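Local structure of histidine acid phosphatase (Bifidobacterium longum subsp. infantis, 6RXD) at residues 366-371 with 406-411; 446-451 with 466-471; 478-483 with 500-505; 494-499 with 507-512. The protein acts as a histidine acid phytase of the MINPP type, probably removing phosphate from inositol hexakisphosphate, lower inositol polyphosphates and 2,3-bisphosphoglycerate. All coordinates share one frame; numbering follows the deposited sequence. Where two conformers were deposited one is given.

Contact 1 of 4, residues 366-371 with 406-411; sequences ETYSIA and FAALLG
The ring of Tyr368 is set obliquely against helix 400-410, meeting the backbone N of Leu409 at 3.7 Å from CD1 and the methyl of Ala408 against CB and CG. The other ring, Phe406, has Ala371 CB at its edge, close to the ring plane, while Leu410 CD1 covers one face, 3.6 Å above the plane and offset toward the rim; the Phe406 ring also meets that of Phe378 in helix 372-386, planes about 50° apart. The contact packs the loop that leads into helix 372-386 against the last turn of helix 400-410. By sequence that helix begins in the His-Ala-Glu motif that, in histidine acid phosphatases, holds the proton donor. Its far end is closed by a Schellman motif whose C-prime residue is Gly411, where phi is positive (71°), a conformation glycine adopts easily. Across the interface the side chains meet through carbon alone, and small residues suit it: Ala408 CB comes to 3.7 Å from Tyr368 CB, and so short a side chain lets the ring come close to the helix backbone. Ala371 likewise brings its CB within 3.6 Å of Phe406 N, closer than to that residue's CB. Leu409 supplies the bulk. With CG opposite the backbone N (chi1 -174°), it spreads its two methyls over the loop, one toward Tyr368 and the other toward Ala371, and it also touches Gln372 and Leu375. Leu409 CD1 lies 4.0 Å from Tyr368 CD1, whereas Leu409 CD2 reaches the carbonyl carbon of Ala371 at 3.7 Å.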
loop_
_atom_site.group_PDB
_atom_site.type_symbol
_atom_site.label_atom_id
_atom_site.label_comp_id
_atom_site.label_asym_id
_atom_site.label_seq_id
_atom_site.Cartn_x
_atom_site.Cartn_y
_atom_site.Cartn_z
ATOM N N GLU A 366 -1.592 -18.956 6.636
ATOM C CA GLU A 366 -1.271 -19.041 5.215
ATOM C C GLU A 366 -1.331 -17.685 4.528
ATOM O O GLU A 366 -0.596 -17.424 3.577
ATOM C CB GLU A 366 -2.223 -20.017 4.511
ATOM C CG GLU A 366 -2.072 -21.459 4.951
ATOM C CD GLU A 366 -0.689 -22.007 4.670
ATOM O OE1 GLU A 366 -0.148 -22.722 5.540
ATOM O OE2 GLU A 366 -0.142 -21.723 3.584
ATOM N N THR A 367 -2.220 -16.819 4.999
ATOM C CA THR A 367 -2.362 -15.515 4.352
ATOM C C THR A 367 -1.154 -14.597 4.524
ATOM O O THR A 367 -0.901 -13.754 3.672
ATOM C CB THR A 367 -3.625 -14.762 4.807
ATOM O OG1 THR A 367 -3.599 -14.605 6.230
ATOM C CG2 THR A 367 -4.883 -15.507 4.396
ATOM N N TYR A 368 -0.412 -14.739 5.622
ATOM C CA TYR A 368 0.696 -13.811 5.849
ATOM C C TYR A 368 2.072 -14.419 6.040
ATOM O O TYR A 368 3.069 -13.694 6.042
ATOM C CB TYR A 368 0.384 -12.864 6.997
ATOM C CG TYR A 368 0.119 -13.523 8.321
ATOM C CD1 TYR A 368 1.152 -13.798 9.201
ATOM C CD2 TYR A 368 -1.179 -13.836 8.705
ATOM C CE1 TYR A 368 0.896 -14.388 10.419
ATOM C CE2 TYR A 368 -1.440 -14.415 9.911
ATOM C CZ TYR A 368 -0.407 -14.688 10.766
ATOM O OH TYR A 368 -0.692 -15.259 11.979
ATOM N N SER A 369 2.138 -15.739 6.192
ATOM C CA SER A 369 3.434 -16.410 6.291
ATOM C C SER A 369 4.256 -16.164 5.031
ATOM O O SER A 369 5.488 -16.305 5.038
ATOM C CB SER A 369 3.258 -17.914 6.523
ATOM O OG SER A 369 2.605 -18.522 5.417
ATOM N N ILE A 370 3.579 -15.772 3.952
ATOM C CA ILE A 370 4.242 -15.515 2.679
ATOM C C ILE A 370 5.267 -14.387 2.770
ATOM O O ILE A 370 6.151 -14.283 1.922
ATOM C CB ILE A 370 3.225 -15.193 1.561
ATOM C CG1 ILE A 370 2.369 -13.978 1.914
ATOM C CG2 ILE A 370 2.334 -16.401 1.298
ATOM C CD1 ILE A 370 1.635 -13.391 0.691
ATOM N N ALA A 371 5.152 -13.539 3.793
ATOM C CA ALA A 371 6.067 -12.402 3.913
ATOM C C ALA A 371 7.402 -12.810 4.542
ATOM O O ALA A 371 8.299 -11.984 4.690
ATOM C CB ALA A 371 5.425 -11.256 4.704
ATOM N N PHE A 406 3.315 -8.504 5.525
ATOM C CA PHE A 406 4.515 -8.169 6.294
ATOM C C PHE A 406 4.112 -7.621 7.662
ATOM O O PHE A 406 4.636 -8.051 8.691
ATOM C CB PHE A 406 5.358 -7.154 5.510
ATOM C CG PHE A 406 6.729 -6.887 6.094
ATOM C CD1 PHE A 406 7.610 -7.925 6.384
ATOM C CD2 PHE A 406 7.144 -5.583 6.298
ATOM C CE1 PHE A 406 8.888 -7.652 6.895
ATOM C CE2 PHE A 406 8.408 -5.300 6.794
ATOM C CZ PHE A 406 9.283 -6.344 7.094
ATOM N N ALA A 407 3.147 -6.700 7.670
ATOM C CA ALA A 407 2.610 -6.149 8.926
ATOM C C ALA A 407 2.005 -7.223 9.827
ATOM O O ALA A 407 2.181 -7.197 11.042
ATOM C CB ALA A 407 1.567 -5.063 8.628
ATOM N N ALA A 408 1.275 -8.161 9.227
ATOM C CA ALA A 408 0.653 -9.230 9.991
ATOM C C ALA A 408 1.709 -10.176 10.561
ATOM O O ALA A 408 1.599 -10.620 11.715
ATOM C CB ALA A 408 -0.361 -9.993 9.127
ATOM N N LEU A 409 2.738 -10.476 9.769
ATOM C CA LEU A 409 3.802 -11.382 10.228
ATOM C C LEU A 409 4.612 -10.743 11.360
ATOM O O LEU A 409 4.988 -11.421 12.321
ATOM C CB LEU A 409 4.714 -11.753 9.060
ATOM C CG LEU A 409 5.769 -12.813 9.375
ATOM C CD1 LEU A 409 5.118 -14.141 9.657
ATOM C CD2 LEU A 409 6.682 -12.921 8.153
ATOM N N LEU A 410 4.877 -9.443 11.245
ATOM C CA LEU A 410 5.604 -8.705 12.280
ATOM C C LEU A 410 4.742 -8.398 13.493
ATOM O O LEU A 410 5.266 -8.071 14.560
ATOM C CB LEU A 410 6.126 -7.371 11.733
ATOM C CG LEU A 410 7.427 -7.403 10.943
ATOM C CD1 LEU A 410 7.704 -6.029 10.347
ATOM C CD2 LEU A 410 8.557 -7.818 11.876
ATOM N N GLY A 411 3.425 -8.460 13.328
ATOM C CA GLY A 411 2.532 -8.115 14.426
ATOM C C GLY A 411 2.533 -6.625 14.715
ATOM O O GLY A 411 2.450 -6.210 15.874
#

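Contact 2 of 4, residues 446-451 with 466-471; sequences VQWDVY and PIVRML
Asp449 and Arg469 are cross-strand neighbours in an antiparallel pair, their side chains running alongside one another. Arg469 turns the side of its guanidinium to a single oxygen: NE to Asp449 OD2 is 3.0 Å and NH2 to the same OD2 is 3.1 Å. Both donors arrive on the anti side of OD2, from opposite faces of the carboxylate plane, and the two planes stand 79° apart. Bends at chi2 and chi3 fold the arginine back for this. On the other face, Met470 SD sits at the edge of the Trp448 indole, a Met-aromatic contact with a weak NE1 bond of 3.4 Å, and Val468 CG1 packs 4.0 Å from Trp448 CB. Branched Val450 and Val468 continue this apolar side, their CG2 methyls also 4.0 Å apart. Beneath the side chains the backbones are laced by hydrogen-bonded pairs, among them Asp449 with Arg469, whose N-O distances are both 2.9 Å. Further out, Asp449 OD1 is held by Arg118, Thr39 and Asn119, and Arg469 NH1 by Glu476 and the carbonyl of Ser28. Strand 34-44, which in this family leads to the catalytic Arg-His-Gly motif, pairs with the other edge of strand 445-453. Such a buried carboxylate, shared by two arginines, is probably stabilised as the anion, and the network links neighbouring strands through Thr39 and Glu476 and joins them to Arg118, at the end of helix 102-118.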
loop_
_atom_site.group_PDB
_atom_site.type_symbol
_atom_site.label_atom_id
_atom_site.label_comp_id
_atom_site.label_asym_id
_atom_site.label_seq_id
_atom_site.Cartn_x
_atom_site.Cartn_y
_atom_site.Cartn_z
ATOM N N VAL A 446 8.000 0.558 6.339
ATOM C CA VAL A 446 8.640 0.143 7.570
ATOM C C VAL A 446 10.118 0.443 7.400
ATOM O O VAL A 446 10.692 0.134 6.361
ATOM C CB VAL A 446 8.441 -1.367 7.811
ATOM C CG1 VAL A 446 9.329 -1.853 8.961
ATOM C CG2 VAL A 446 6.949 -1.673 8.090
ATOM N N GLN A 447 10.726 1.068 8.401
ATOM C CA GLN A 447 12.163 1.342 8.365
ATOM C C GLN A 447 12.808 0.843 9.656
ATOM O O GLN A 447 12.226 0.977 10.740
ATOM C CB GLN A 447 12.406 2.845 8.205
ATOM C CG GLN A 447 11.818 3.431 6.913
ATOM C CD GLN A 447 12.219 4.865 6.690
ATOM O OE1 GLN A 447 13.379 5.237 6.881
ATOM N NE2 GLN A 447 11.259 5.685 6.282
ATOM N N TRP A 448 13.996 0.256 9.552
ATOM C CA TRP A 448 14.736 -0.136 10.752
ATOM C C TRP A 448 16.065 0.580 10.744
ATOM O O TRP A 448 16.736 0.622 9.703
ATOM C CB TRP A 448 15.038 -1.636 10.762
ATOM C CG TRP A 448 13.866 -2.552 10.980
ATOM C CD1 TRP A 448 12.553 -2.210 11.131
ATOM C CD2 TRP A 448 13.926 -3.978 11.058
ATOM N NE1 TRP A 448 11.789 -3.347 11.296
ATOM C CE2 TRP A 448 12.612 -4.444 11.255
ATOM C CE3 TRP A 448 14.971 -4.903 10.986
ATOM C CZ2 TRP A 448 12.308 -5.808 11.373
ATOM C CZ3 TRP A 448 14.674 -6.258 11.101
ATOM C CH2 TRP A 448 13.351 -6.692 11.301
ATOM N N ASP A 449 16.461 1.102 11.905
ATOM C CA ASP A 449 17.800 1.663 12.085
ATOM C C ASP A 449 18.621 0.732 12.960
ATOM O O ASP A 449 18.112 0.209 13.950
ATOM C CB ASP A 449 17.722 3.027 12.768
ATOM C CG ASP A 449 16.951 4.042 11.957
ATOM O OD1 ASP A 449 17.012 3.988 10.717
ATOM O OD2 ASP A 449 16.270 4.893 12.563
ATOM N N VAL A 450 19.894 0.541 12.608
ATOM C CA VAL A 450 20.751 -0.364 13.362
ATOM C C VAL A 450 22.003 0.361 13.816
ATOM O O VAL A 450 22.702 0.975 13.007
ATOM C CB VAL A 450 21.161 -1.594 12.521
ATOM C CG1 VAL A 450 21.978 -2.580 13.364
ATOM C CG2 VAL A 450 19.929 -2.280 11.954
ATOM N N TYR A 451 22.270 0.301 15.115
ATOM C CA TYR A 451 23.447 0.940 15.684
ATOM C C TYR A 451 24.317 -0.120 16.349
ATOM O O TYR A 451 23.855 -1.230 16.634
ATOM C CB TYR A 451 23.037 1.972 16.736
ATOM C CG TYR A 451 22.547 3.320 16.232
ATOM C CD1 TYR A 451 23.022 4.492 16.800
ATOM C CD2 TYR A 451 21.607 3.426 15.214
ATOM C CE1 TYR A 451 22.569 5.732 16.383
ATOM C CE2 TYR A 451 21.151 4.675 14.784
ATOM C CZ TYR A 451 21.634 5.813 15.375
ATOM O OH TYR A 451 21.189 7.051 14.961
ATOM N N PRO A 466 24.600 -5.748 18.042
ATOM C CA PRO A 466 23.984 -4.556 17.434
ATOM C C PRO A 466 22.555 -4.367 17.932
ATOM O O PRO A 466 21.938 -5.320 18.404
ATOM C CB PRO A 466 23.945 -4.898 15.936
ATOM C CG PRO A 466 24.962 -6.006 15.757
ATOM C CD PRO A 466 24.936 -6.778 17.037
ATOM N N ILE A 467 22.040 -3.148 17.830
ATOM C CA ILE A 467 20.696 -2.862 18.317
ATOM C C ILE A 467 19.863 -2.202 17.225
ATOM O O ILE A 467 20.398 -1.582 16.304
ATOM C CB ILE A 467 20.726 -1.983 19.580
ATOM C CG1 ILE A 467 21.432 -0.655 19.300
ATOM C CG2 ILE A 467 21.408 -2.735 20.737
ATOM C CD1 ILE A 467 21.298 0.343 20.447
ATOM N N VAL A 468 18.546 -2.366 17.313
ATOM C CA VAL A 468 17.680 -2.011 16.202
ATOM C C VAL A 468 16.453 -1.265 16.703
ATOM O O VAL A 468 15.910 -1.602 17.757
ATOM C CB VAL A 468 17.199 -3.301 15.482
ATOM C CG1 VAL A 468 16.349 -2.982 14.242
ATOM C CG2 VAL A 468 18.390 -4.207 15.084
ATOM N N ARG A 469 15.996 -0.282 15.930
ATOM C CA ARG A 469 14.811 0.509 16.267
ATOM C C ARG A 469 13.938 0.611 15.020
ATOM O O ARG A 469 14.462 0.769 13.926
ATOM C CB ARG A 469 15.266 1.910 16.717
ATOM C CG ARG A 469 14.171 2.926 16.984
ATOM C CD ARG A 469 13.832 3.778 15.744
ATOM N NE ARG A 469 14.935 4.593 15.219
ATOM C CZ ARG A 469 15.424 5.683 15.814
ATOM N NH1 ARG A 469 14.944 6.071 16.985
ATOM N NH2 ARG A 469 16.411 6.371 15.251
ATOM N N MET A 470 12.616 0.523 15.183
ATOM C CA MET A 470 11.693 0.550 14.041
ATOM C C MET A 470 10.820 1.807 13.970
ATOM O O MET A 470 10.363 2.319 15.005
ATOM C CB MET A 470 10.781 -0.692 14.063
ATOM C CG MET A 470 9.599 -0.636 13.068
ATOM S SD MET A 470 8.867 -2.258 12.761
ATOM C CE MET A 470 8.606 -2.832 14.455
ATOM N N LEU A 471 10.615 2.297 12.743
ATOM C CA LEU A 471 9.586 3.293 12.421
ATOM C C LEU A 471 8.577 2.654 11.478
ATOM O O LEU A 471 8.963 1.954 10.550
ATOM C CB LEU A 471 10.196 4.518 11.722
ATOM C CG LEU A 471 11.356 5.312 12.327
ATOM C CD1 LEU A 471 11.495 6.661 11.601
ATOM C CD2 LEU A 471 11.216 5.525 13.805
#

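Contact 3 of 4, residues 478-483 with 500-505; sequences PFRSEC and SCLAAD
Phe479 brings the CD1-CE1 side of its ring to Leu502, whose side chain stands roughly perpendicular to that of the phenylalanine; Phe479 CE1 and Leu502 CD1 are 3.9 Å apart. The ring also meets Trp448 and Tyr493 edge-to-face, a fitting place for a large flat apolar group. Next comes Arg480, whose aliphatic part runs antiparallel to the same leucine, with Arg480 CD 3.9 Å from Leu502 CD2. Its CG lies between the backbone N and the carbonyl carbon (chi1 54°), and a bend at chi3 turns the guanidinium toward Glu482. There NE donates to Glu482 OE1 at 2.8 Å, from above the carboxylate plane, while NH2 meets OE2 on its syn side at 3.1 Å. This two-nitrogen grip links the first and third residues of a type I turn running from Arg480 to Cys483, closed by Cys483 N to Arg480 O at 2.8 Å. Cys483 ends the walk with a disulfide to Cys501, SG to SG 2.0 Å. Leu502 CD2 covers Cys483 SG at 3.8 Å. His506, which binds zinc in another structure of this protein, packs on Arg480 and Glu482 and hydrogen-bonds through ND1 to Cys501 O. The arrangement is a disulfide-closed loop, joining a beta turn to the end of helix 495-501 beside a potential metal site.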
loop_
_atom_site.group_PDB
_atom_site.type_symbol
_atom_site.label_atom_id
_atom_site.label_comp_id
_atom_site.label_asym_id
_atom_site.label_seq_id
_atom_site.Cartn_x
_atom_site.Cartn_y
_atom_site.Cartn_z
ATOM N N PRO A 478 7.389 0.372 19.193
ATOM C CA PRO A 478 8.048 -0.821 19.722
ATOM C C PRO A 478 7.888 -1.968 18.743
ATOM O O PRO A 478 6.975 -1.961 17.912
ATOM C CB PRO A 478 7.257 -1.123 21.001
ATOM C CG PRO A 478 5.908 -0.479 20.792
ATOM C CD PRO A 478 6.199 0.761 19.973
ATOM N N PHE A 479 8.774 -2.946 18.831
ATOM C CA PHE A 479 8.516 -4.223 18.190
ATOM C C PHE A 479 7.405 -4.928 18.962
ATOM O O PHE A 479 6.949 -4.424 20.000
ATOM C CB PHE A 479 9.801 -5.055 18.128
ATOM C CG PHE A 479 10.704 -4.686 16.961
ATOM C CD1 PHE A 479 10.619 -5.375 15.759
ATOM C CD2 PHE A 479 11.620 -3.645 17.071
ATOM C CE1 PHE A 479 11.442 -5.045 14.693
ATOM C CE2 PHE A 479 12.444 -3.308 16.004
ATOM C CZ PHE A 479 12.346 -4.011 14.808
ATOM N N ARG A 480 6.938 -6.063 18.448
ATOM C CA ARG A 480 5.789 -6.761 19.029
ATOM C C ARG A 480 6.030 -7.106 20.491
ATOM O O ARG A 480 7.174 -7.266 20.916
ATOM C CB ARG A 480 5.468 -8.027 18.224
ATOM C CG ARG A 480 6.652 -8.950 18.054
ATOM C CD ARG A 480 6.293 -10.160 17.176
ATOM N NE ARG A 480 5.077 -10.809 17.663
ATOM C CZ ARG A 480 4.102 -11.294 16.898
ATOM N NH1 ARG A 480 4.171 -11.236 15.569
ATOM N NH2 ARG A 480 3.042 -11.859 17.471
ATOM N N SER A 481 4.946 -7.209 21.257
ATOM C CA SER A 481 5.017 -7.245 22.721
ATOM C C SER A 481 5.854 -8.381 23.305
ATOM O O SER A 481 6.340 -8.278 24.430
ATOM C CB SER A 481 3.605 -7.291 23.307
ATOM O OG SER A 481 2.997 -8.528 22.997
ATOM N N GLU A 482 6.037 -9.463 22.556
ATOM C CA GLU A 482 6.873 -10.548 23.057
ATOM C C GLU A 482 8.345 -10.137 23.141
ATOM O O GLU A 482 9.119 -10.697 23.932
ATOM C CB GLU A 482 6.713 -11.791 22.177
ATOM C CG GLU A 482 5.302 -12.356 22.133
ATOM C CD GLU A 482 4.516 -11.884 20.919
ATOM O OE1 GLU A 482 4.770 -10.761 20.420
ATOM O OE2 GLU A 482 3.648 -12.646 20.446
ATOM N N CYS A 483 8.739 -9.165 22.320
ATOM C CA CYS A 483 10.138 -8.736 22.261
ATOM C C CYS A 483 10.539 -7.895 23.461
ATOM O O CYS A 483 9.794 -7.009 23.874
ATOM C CB CYS A 483 10.403 -7.921 20.992
ATOM S SG CYS A 483 10.119 -8.819 19.453
ATOM N N SER A 500 15.220 -14.089 17.621
ATOM C CA SER A 500 14.412 -15.022 18.388
ATOM C C SER A 500 12.946 -14.620 18.416
ATOM O O SER A 500 12.062 -15.435 18.145
ATOM C CB SER A 500 14.965 -15.119 19.818
ATOM O OG SER A 500 14.114 -15.843 20.682
ATOM N N CYS A 501 12.675 -13.358 18.724
ATOM C CA CYS A 501 11.313 -12.927 19.037
ATOM C C CYS A 501 10.452 -12.647 17.809
ATOM O O CYS A 501 9.222 -12.619 17.901
ATOM C CB CYS A 501 11.310 -11.721 19.997
ATOM S SG CYS A 501 11.725 -10.084 19.302
ATOM N N LEU A 502 11.091 -12.429 16.663
ATOM C CA LEU A 502 10.337 -12.223 15.425
ATOM C C LEU A 502 10.100 -13.521 14.675
ATOM O O LEU A 502 9.355 -13.543 13.693
ATOM C CB LEU A 502 11.020 -11.212 14.505
ATOM C CG LEU A 502 11.169 -9.827 15.130
ATOM C CD1 LEU A 502 11.692 -8.850 14.090
ATOM C CD2 LEU A 502 9.833 -9.353 15.696
ATOM N N ALA A 503 10.731 -14.600 15.131
ATOM C CA ALA A 503 10.464 -15.924 14.568
ATOM C C ALA A 503 9.102 -16.424 15.059
ATOM O O ALA A 503 8.541 -15.871 16.009
ATOM C CB ALA A 503 11.572 -16.899 14.947
ATOM N N ALA A 504 8.575 -17.477 14.435
ATOM C CA ALA A 504 7.207 -17.939 14.721
ATOM C C ALA A 504 6.921 -18.317 16.183
ATOM O O ALA A 504 5.793 -18.155 16.659
ATOM C CB ALA A 504 6.806 -19.084 13.766
ATOM N N ASP A 505 7.926 -18.823 16.903
ATOM C CA ASP A 505 7.739 -19.106 18.318
ATOM C C ASP A 505 7.668 -17.854 19.197
ATOM O O ASP A 505 7.256 -17.936 20.353
ATOM C CB ASP A 505 8.850 -20.009 18.853
ATOM C CG ASP A 505 8.855 -21.345 18.196
ATOM O OD1 ASP A 505 9.294 -22.328 18.824
ATOM O OD2 ASP A 505 8.425 -21.385 17.041
#

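Contact 4 of 4, residues 494-499 with 507-512; sequences KLTELK and KTLGQD
Glu497 and Leu509 run antiparallel, flank to flank, with Glu497 OE1 against Leu509 CB and CG, 3.3 Å from CB. The same OE1 receives Leu509 N on its syn lone pair at 2.7 Å, in a nearly straight bond (166°). Thr508 OG1 donates to the second oxygen, Glu497 OE2, at 2.6 Å, and OE2 takes a further bond from Thr484 N. A bend at chi2 (72°) swings the carboxylate off the helix flank to meet both donors. Buried as it is, the charge is paid for by several N-H and O-H groups, a task for which a carboxylate with two acceptor oxygens is well suited. Leu509 CD1 packs against Thr496 O and Thr496 CB, 3.8 Å from the latter. At the solvent-facing end, the extended Lys494 sends NZ to the Asp512 carbonyl O at 3.0 Å, from above the carbonyl plane, and also to that of Arg514; a water links Thr496 OG1 with the same Asp512 O. Thr508 OG1 in turn accepts from Gly510 N at 3.1 Å. This is an ST turn, and its threonine and the next backbone N-H are what Glu497 of helix 495-501 binds.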
loop_
_atom_site.group_PDB
_atom_site.type_symbol
_atom_site.label_atom_id
_atom_site.label_comp_id
_atom_site.label_asym_id
_atom_site.label_seq_id
_atom_site.Cartn_x
_atom_site.Cartn_y
_atom_site.Cartn_z
ATOM N N LYS A 494 18.076 -5.651 20.848
ATOM C CA LYS A 494 19.234 -6.400 20.363
ATOM C C LYS A 494 18.878 -7.212 19.124
ATOM O O LYS A 494 17.766 -7.753 19.016
ATOM C CB LYS A 494 19.742 -7.359 21.430
ATOM C CG LYS A 494 20.553 -6.717 22.540
ATOM C CD LYS A 494 21.247 -7.814 23.351
ATOM C CE LYS A 494 22.037 -7.224 24.525
ATOM N NZ LYS A 494 22.661 -8.298 25.379
ATOM N N LEU A 495 19.830 -7.305 18.200
ATOM C CA LEU A 495 19.643 -8.115 17.000
ATOM C C LEU A 495 19.383 -9.577 17.363
ATOM O O LEU A 495 18.556 -10.245 16.737
ATOM C CB LEU A 495 20.867 -8.000 16.091
ATOM C CG LEU A 495 20.833 -8.807 14.790
ATOM C CD1 LEU A 495 19.719 -8.335 13.883
ATOM C CD2 LEU A 495 22.178 -8.694 14.086
ATOM N N THR A 496 20.086 -10.069 18.374
ATOM C CA THR A 496 19.878 -11.442 18.835
ATOM C C THR A 496 18.432 -11.634 19.296
ATOM O O THR A 496 17.813 -12.669 19.032
ATOM C CB THR A 496 20.824 -11.795 19.988
ATOM O OG1 THR A 496 20.766 -10.757 20.976
ATOM C CG2 THR A 496 22.265 -11.927 19.495
ATOM N N GLU A 497 17.900 -10.628 19.984
ATOM C CA GLU A 497 16.542 -10.701 20.503
ATOM C C GLU A 497 15.537 -10.734 19.362
ATOM O O GLU A 497 14.588 -11.523 19.396
ATOM C CB GLU A 497 16.253 -9.533 21.462
ATOM C CG GLU A 497 14.776 -9.399 21.862
ATOM C CD GLU A 497 14.294 -10.483 22.807
ATOM O OE1 GLU A 497 15.084 -11.378 23.171
ATOM O OE2 GLU A 497 13.104 -10.442 23.199
ATOM N N LEU A 498 15.736 -9.888 18.351
ATOM C CA LEU A 498 14.817 -9.868 17.212
ATOM C C LEU A 498 14.822 -11.194 16.472
ATOM O O LEU A 498 13.772 -11.665 16.038
ATOM C CB LEU A 498 15.129 -8.723 16.248
ATOM C CG LEU A 498 14.897 -7.323 16.806
ATOM C CD1 LEU A 498 15.029 -6.287 15.695
ATOM C CD2 LEU A 498 13.520 -7.246 17.457
ATOM N N LYS A 499 15.991 -11.807 16.328
ATOM C CA LYS A 499 16.063 -13.071 15.598
ATOM C C LYS A 499 15.264 -14.161 16.298
ATOM O O LYS A 499 14.691 -15.048 15.658
ATOM C CB LYS A 499 17.518 -13.505 15.409
ATOM C CG LYS A 499 18.261 -12.692 14.355
ATOM C CD LYS A 499 19.726 -13.123 14.273
ATOM C CE LYS A 499 20.483 -12.300 13.238
ATOM N NZ LYS A 499 21.958 -12.533 13.335
ATOM N N LYS A 507 9.768 -16.289 21.013
ATOM C CA LYS A 507 10.422 -16.408 22.310
ATOM C C LYS A 507 11.319 -15.209 22.568
ATOM O O LYS A 507 12.013 -14.730 21.663
ATOM C CB LYS A 507 11.295 -17.657 22.365
ATOM C CG LYS A 507 10.565 -18.962 22.168
ATOM C CD LYS A 507 11.536 -20.117 22.329
ATOM C CE LYS A 507 10.819 -21.451 22.309
ATOM N NZ LYS A 507 11.779 -22.579 22.454
ATOM N N THR A 508 11.329 -14.739 23.809
ATOM C CA THR A 508 12.272 -13.694 24.185
ATOM C C THR A 508 13.527 -14.305 24.799
ATOM O O THR A 508 13.473 -15.374 25.417
ATOM C CB THR A 508 11.656 -12.692 25.168
ATOM O OG1 THR A 508 12.589 -11.631 25.404
ATOM C CG2 THR A 508 11.318 -13.373 26.499
ATOM N N LEU A 509 14.661 -13.631 24.629
ATOM C CA LEU A 509 15.879 -14.068 25.302
ATOM C C LEU A 509 15.885 -13.589 26.749
ATOM O O LEU A 509 16.780 -13.947 27.517
ATOM C CB LEU A 509 17.132 -13.566 24.576
ATOM C CG LEU A 509 17.270 -14.032 23.129
ATOM C CD1 LEU A 509 18.536 -13.464 22.482
ATOM C CD2 LEU A 509 17.250 -15.556 23.045
ATOM N N GLY A 510 14.895 -12.784 27.126
ATOM C CA GLY A 510 14.755 -12.364 28.514
ATOM C C GLY A 510 15.880 -11.463 28.988
ATOM O O GLY A 510 16.142 -10.431 28.380
ATOM N N GLN A 511 16.539 -11.841 30.082
ATOM C CA GLN A 511 17.641 -11.045 30.610
ATOM C C GLN A 511 18.770 -10.867 29.594
ATOM O O GLN A 511 19.452 -9.839 29.585
ATOM C CB GLN A 511 18.182 -11.665 31.903
ATOM C CG GLN A 511 19.106 -10.739 32.677
ATOM C CD GLN A 511 18.433 -9.428 33.060
ATOM O OE1 GLN A 511 17.250 -9.399 33.412
ATOM N NE2 GLN A 511 19.181 -8.334 32.982
ATOM N N ASP A 512 18.966 -11.855 28.723
ATOM C CA ASP A 512 20.017 -11.749 27.716
ATOM C C ASP A 512 19.705 -10.723 26.619
ATOM O O ASP A 512 20.571 -10.404 25.808
ATOM C CB ASP A 512 20.323 -13.112 27.096
ATOM C CG ASP A 512 21.084 -14.022 28.041
ATOM O OD1 ASP A 512 21.545 -13.539 29.099
ATOM O OD2 ASP A 512 21.228 -15.221 27.714
HETATM O O HOH W 1 21.747 -11.550 23.254
#

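How the contacts relate
The four contacts lie progressively farther from the centre of the chain, from about 14 Å for contact 1 to about 30 Å for contact 4. Contacts 1 and 2 meet where Phe406 CE2 lies 4.1 Å from Val446 CB. Contact 3 bridges them: Trp448 CZ2 comes within 3.5 Å of Phe479 CE1, and Leu410 CD2 lies 4.0 Å from Leu502 CD1. Contacts 3 and 4 share helix 495-501 and alternate along the chain; Ser500 OG to Lys507 O, 2.6 Å, is a probable hydrogen bond. Contact 4 also reaches the sheet through a probable hydrogen bond of 2.9 Å from Leu495 N to Pro466 O. His506, a zinc ligand in another structure, has its side chain about 3 Å from Arg480 and about 6 Å from Leu409.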